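Local structure of homoaconitase small subunit (Methanocaldococcus jannaschii, 2PKP) at residues A[79-87]-A[99-110]. The protein forms, with the large subunit HacA, a hydro-lyase that reversibly dehydrates (R)-homocitrate to cis-homoaconitate and hydrates this to homoisocitrate. Residues are numbered along the deposited sequence; the frame is centred on the assembly and turned at random.
Sequences IKAVIAKSF and GLIPIIANTDEI
Strands 81-84 and 101-104 pair in parallel, Ala81 beside Ile101 and Ala84 beside Ile104. Five backbone hydrogen bonds alternate between them, from Ile101 N to Lys80 O at one end to Ala105 N to Ala84 O at the other. The shortest, Ile103 N to Val82 O, spans 2.8 Å.

Two lysines add polar contacts at the ends. Lys80 bends at chi2 (64°), which lets NZ donate a hydrogen bond to Gly99 O (3.2 Å), in the carbonyl plane. A long, weak ion pair also links NZ to Glu51 of the second subunit. Lys80 CE lies 3.6 Å from Ile101 CD1. Lys85 runs extended beyond CG and crosses Asp108 at about a right angle. Its NZ forms a salt bridge with Asp108 OD1 (2.7 Å), met on the syn side but out of the carboxylate plane. On the way, Lys85 CG passes 3.4 Å from Thr107 OG1, whose hydrogen bond goes to Ala57 O. A methionine in place of Lys85 would probably leave the Asp108 carboxylate without its cationic mate across the contact.

Apolar contacts form on both faces of the strand pair. Ala81 CB meets Ile103 CD1. Just beyond strand 101-104, Ile83 CG2 touches Ala105 CB and lies 3.8 Å from Thr107 CG2. Ile118 of strand 115-119 packs on Ala81, Ile83 and Ile103. On the other face, the Phe87 ring lies between Pro102 CB and Ala84 CB. Pro102 CB makes a CH-pi contact, 3.8 Å from the ring centroid.

Helix 89-98 links the strands and ends in a Schellman motif at Gly99. Strand 81-84, this helix and strand 101-104 form a beta-alpha-beta crossover, and 101-104 is an outermost strand of the chain's sheet, in the swivel domain of the aconitase family.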
loop_
_atom_site.group_PDB
_atom_site.type_symbol
_atom_site.label_atom_id
_atom_site.label_comp_id
_atom_site.label_asym_id
_atom_site.label_seq_id
_atom_site.Cartn_x
_atom_site.Cartn_y
_atom_site.Cartn_z
ATOM N N ILE A 79 -6.228 -3.229 3.168
ATOM C CA ILE A 79 -6.432 -4.239 2.134
ATOM C C ILE A 79 -6.500 -3.565 0.766
ATOM O O ILE A 79 -7.375 -2.742 0.510
ATOM C CB ILE A 79 -7.726 -5.028 2.404
ATOM C CG1 ILE A 79 -7.569 -5.811 3.710
ATOM C CG2 ILE A 79 -8.041 -5.958 1.231
ATOM C CD1 ILE A 79 -8.829 -6.510 4.172
ATOM N N LYS A 80 -5.568 -3.925 -0.109
ATOM C CA LYS A 80 -5.490 -3.344 -1.444
ATOM C C LYS A 80 -6.285 -4.092 -2.508
ATOM O O LYS A 80 -6.603 -3.530 -3.554
ATOM C CB LYS A 80 -4.022 -3.254 -1.881
ATOM C CG LYS A 80 -3.805 -2.664 -3.269
ATOM C CD LYS A 80 -4.245 -1.211 -3.342
ATOM C CE LYS A 80 -3.893 -0.595 -4.688
ATOM N NZ LYS A 80 -4.242 0.853 -4.739
ATOM N N ALA A 81 -6.605 -5.355 -2.249
ATOM C CA ALA A 81 -7.351 -6.133 -3.225
ATOM C C ALA A 81 -8.274 -7.179 -2.624
ATOM O O ALA A 81 -8.072 -7.658 -1.510
ATOM C CB ALA A 81 -6.378 -6.813 -4.201
ATOM N N VAL A 82 -9.292 -7.528 -3.396
ATOM C CA VAL A 82 -10.251 -8.541 -3.001
ATOM C C VAL A 82 -10.299 -9.506 -4.164
ATOM O O VAL A 82 -10.464 -9.093 -5.312
ATOM C CB VAL A 82 -11.660 -7.944 -2.797
ATOM C CG1 VAL A 82 -12.653 -9.041 -2.485
ATOM C CG2 VAL A 82 -11.627 -6.927 -1.680
ATOM N N ILE A 83 -10.132 -10.786 -3.875
ATOM C CA ILE A 83 -10.185 -11.797 -4.917
ATOM C C ILE A 83 -11.498 -12.554 -4.757
ATOM O O ILE A 83 -11.791 -13.062 -3.675
ATOM C CB ILE A 83 -9.015 -12.797 -4.790
ATOM C CG1 ILE A 83 -7.681 -12.045 -4.759
ATOM C CG2 ILE A 83 -9.030 -13.771 -5.966
ATOM C CD1 ILE A 83 -6.477 -12.954 -4.465
ATOM N N ALA A 84 -12.288 -12.627 -5.820
ATOM C CA ALA A 84 -13.560 -13.342 -5.754
ATOM C C ALA A 84 -13.885 -14.004 -7.090
ATOM O O ALA A 84 -13.260 -13.697 -8.110
ATOM C CB ALA A 84 -14.688 -12.377 -5.357
ATOM N N LYS A 85 -14.855 -14.919 -7.076
ATOM C CA LYS A 85 -15.276 -15.597 -8.298
ATOM C C LYS A 85 -16.071 -14.601 -9.133
ATOM O O LYS A 85 -16.021 -14.627 -10.359
ATOM C CB LYS A 85 -16.143 -16.817 -7.980
ATOM C CG LYS A 85 -15.401 -17.958 -7.310
ATOM C CD LYS A 85 -16.312 -19.171 -7.158
ATOM C CE LYS A 85 -15.608 -20.321 -6.468
ATOM N NZ LYS A 85 -16.511 -21.496 -6.319
ATOM N N SER A 86 -16.816 -13.732 -8.454
ATOM C CA SER A 86 -17.594 -12.692 -9.120
ATOM C C SER A 86 -17.921 -11.584 -8.120
ATOM O O SER A 86 -17.935 -11.809 -6.906
ATOM C CB SER A 86 -18.879 -13.260 -9.740
ATOM O OG SER A 86 -19.739 -13.813 -8.762
ATOM N N PHE A 87 -18.180 -10.387 -8.640
ATOM C CA PHE A 87 -18.477 -9.225 -7.810
ATOM C C PHE A 87 -19.812 -8.583 -8.147
ATOM O O PHE A 87 -20.174 -8.471 -9.320
ATOM C CB PHE A 87 -17.410 -8.146 -8.003
ATOM C CG PHE A 87 -16.065 -8.496 -7.439
ATOM C CD1 PHE A 87 -15.773 -8.246 -6.101
ATOM C CD2 PHE A 87 -15.074 -9.041 -8.253
ATOM C CE1 PHE A 87 -14.514 -8.526 -5.580
ATOM C CE2 PHE A 87 -13.807 -9.326 -7.743
ATOM C CZ PHE A 87 -13.526 -9.067 -6.404
ATOM N N GLY A 99 -10.053 3.042 -5.214
ATOM C CA GLY A 99 -8.729 2.454 -5.360
ATOM C C GLY A 99 -8.579 1.036 -4.824
ATOM O O GLY A 99 -7.462 0.557 -4.632
ATOM N N LEU A 100 -9.697 0.364 -4.569
ATOM C CA LEU A 100 -9.664 -1.014 -4.071
ATOM C C LEU A 100 -9.738 -1.912 -5.300
ATOM O O LEU A 100 -10.680 -1.819 -6.082
ATOM C CB LEU A 100 -10.863 -1.276 -3.149
ATOM C CG LEU A 100 -11.014 -2.672 -2.542
ATOM C CD1 LEU A 100 -9.777 -3.019 -1.719
ATOM C CD2 LEU A 100 -12.276 -2.720 -1.680
ATOM N N ILE A 101 -8.754 -2.790 -5.464
ATOM C CA ILE A 101 -8.700 -3.659 -6.638
ATOM C C ILE A 101 -9.508 -4.954 -6.590
ATOM O O ILE A 101 -9.234 -5.852 -5.794
ATOM C CB ILE A 101 -7.238 -4.031 -6.972
ATOM C CG1 ILE A 101 -6.402 -2.759 -7.123
ATOM C CG2 ILE A 101 -7.187 -4.844 -8.266
ATOM C CD1 ILE A 101 -4.899 -3.009 -7.118
ATOM N N PRO A 102 -10.515 -5.069 -7.460
ATOM C CA PRO A 102 -11.340 -6.274 -7.500
ATOM C C PRO A 102 -10.693 -7.228 -8.503
ATOM O O PRO A 102 -10.516 -6.885 -9.676
ATOM C CB PRO A 102 -12.694 -5.768 -8.000
ATOM C CG PRO A 102 -12.536 -4.241 -8.113
ATOM C CD PRO A 102 -11.074 -4.041 -8.346
ATOM N N ILE A 103 -10.334 -8.416 -8.037
ATOM C CA ILE A 103 -9.705 -9.414 -8.889
ATOM C C ILE A 103 -10.603 -10.647 -9.008
ATOM O O ILE A 103 -11.106 -11.148 -8.004
ATOM C CB ILE A 103 -8.337 -9.804 -8.307
ATOM C CG1 ILE A 103 -7.402 -8.593 -8.384
ATOM C CG2 ILE A 103 -7.764 -11.005 -9.047
ATOM C CD1 ILE A 103 -6.158 -8.738 -7.575
ATOM N N ILE A 104 -10.817 -11.115 -10.234
ATOM C CA ILE A 104 -11.649 -12.297 -10.477
ATOM C C ILE A 104 -10.782 -13.539 -10.665
ATOM O O ILE A 104 -9.810 -13.512 -11.413
ATOM C CB ILE A 104 -12.529 -12.104 -11.735
ATOM C CG1 ILE A 104 -13.532 -10.976 -11.484
ATOM C CG2 ILE A 104 -13.265 -13.413 -12.087
ATOM C CD1 ILE A 104 -14.411 -10.658 -12.686
ATOM N N ALA A 105 -11.131 -14.620 -9.971
ATOM C CA ALA A 105 -10.388 -15.879 -10.062
ATOM C C ALA A 105 -11.188 -17.018 -9.444
ATOM O O ALA A 105 -12.183 -16.784 -8.747
ATOM C CB ALA A 105 -9.044 -15.751 -9.339
ATOM N N ASN A 106 -10.760 -18.254 -9.696
ATOM C CA ASN A 106 -11.444 -19.396 -9.107
ATOM C C ASN A 106 -10.917 -19.519 -7.683
ATOM O O ASN A 106 -9.905 -20.182 -7.438
ATOM C CB ASN A 106 -11.163 -20.686 -9.881
ATOM C CG ASN A 106 -11.861 -21.889 -9.264
ATOM O OD1 ASN A 106 -12.646 -21.752 -8.316
ATOM N ND2 ASN A 106 -11.582 -23.072 -9.794
ATOM N N THR A 107 -11.609 -18.884 -6.743
ATOM C CA THR A 107 -11.168 -18.898 -5.360
ATOM C C THR A 107 -11.284 -20.233 -4.644
ATOM O O THR A 107 -10.920 -20.331 -3.477
ATOM C CB THR A 107 -11.878 -17.818 -4.536
ATOM O OG1 THR A 107 -13.290 -18.027 -4.587
ATOM C CG2 THR A 107 -11.550 -16.442 -5.085
ATOM N N ASP A 108 -11.802 -21.259 -5.314
ATOM C CA ASP A 108 -11.863 -22.571 -4.670
ATOM C C ASP A 108 -10.405 -23.046 -4.524
ATOM O O ASP A 108 -10.098 -23.913 -3.710
ATOM C CB ASP A 108 -12.638 -23.594 -5.520
ATOM C CG ASP A 108 -14.132 -23.297 -5.599
ATOM O OD1 ASP A 108 -14.665 -22.585 -4.721
ATOM O OD2 ASP A 108 -14.781 -23.798 -6.545
ATOM N N GLU A 109 -9.513 -22.452 -5.316
ATOM C CA GLU A 109 -8.097 -22.806 -5.298
ATOM C C GLU A 109 -7.362 -22.185 -4.120
ATOM O O GLU A 109 -6.203 -22.512 -3.867
ATOM C CB GLU A 109 -7.412 -22.347 -6.594
ATOM C CG GLU A 109 -7.956 -22.969 -7.877
ATOM C CD GLU A 109 -7.636 -24.455 -8.019
ATOM O OE1 GLU A 109 -6.848 -24.986 -7.213
ATOM O OE2 GLU A 109 -8.166 -25.092 -8.954
ATOM N N ILE A 110 -8.031 -21.287 -3.409
ATOM C CA ILE A 110 -7.422 -20.604 -2.275
ATOM C C ILE A 110 -8.087 -20.955 -0.948
ATOM O O ILE A 110 -9.317 -20.964 -0.841
ATOM C CB ILE A 110 -7.476 -19.075 -2.471
ATOM C CG1 ILE A 110 -6.846 -18.702 -3.821
ATOM C CG2 ILE A 110 -6.753 -18.380 -1.325
ATOM C CD1 ILE A 110 -7.047 -17.242 -4.220
#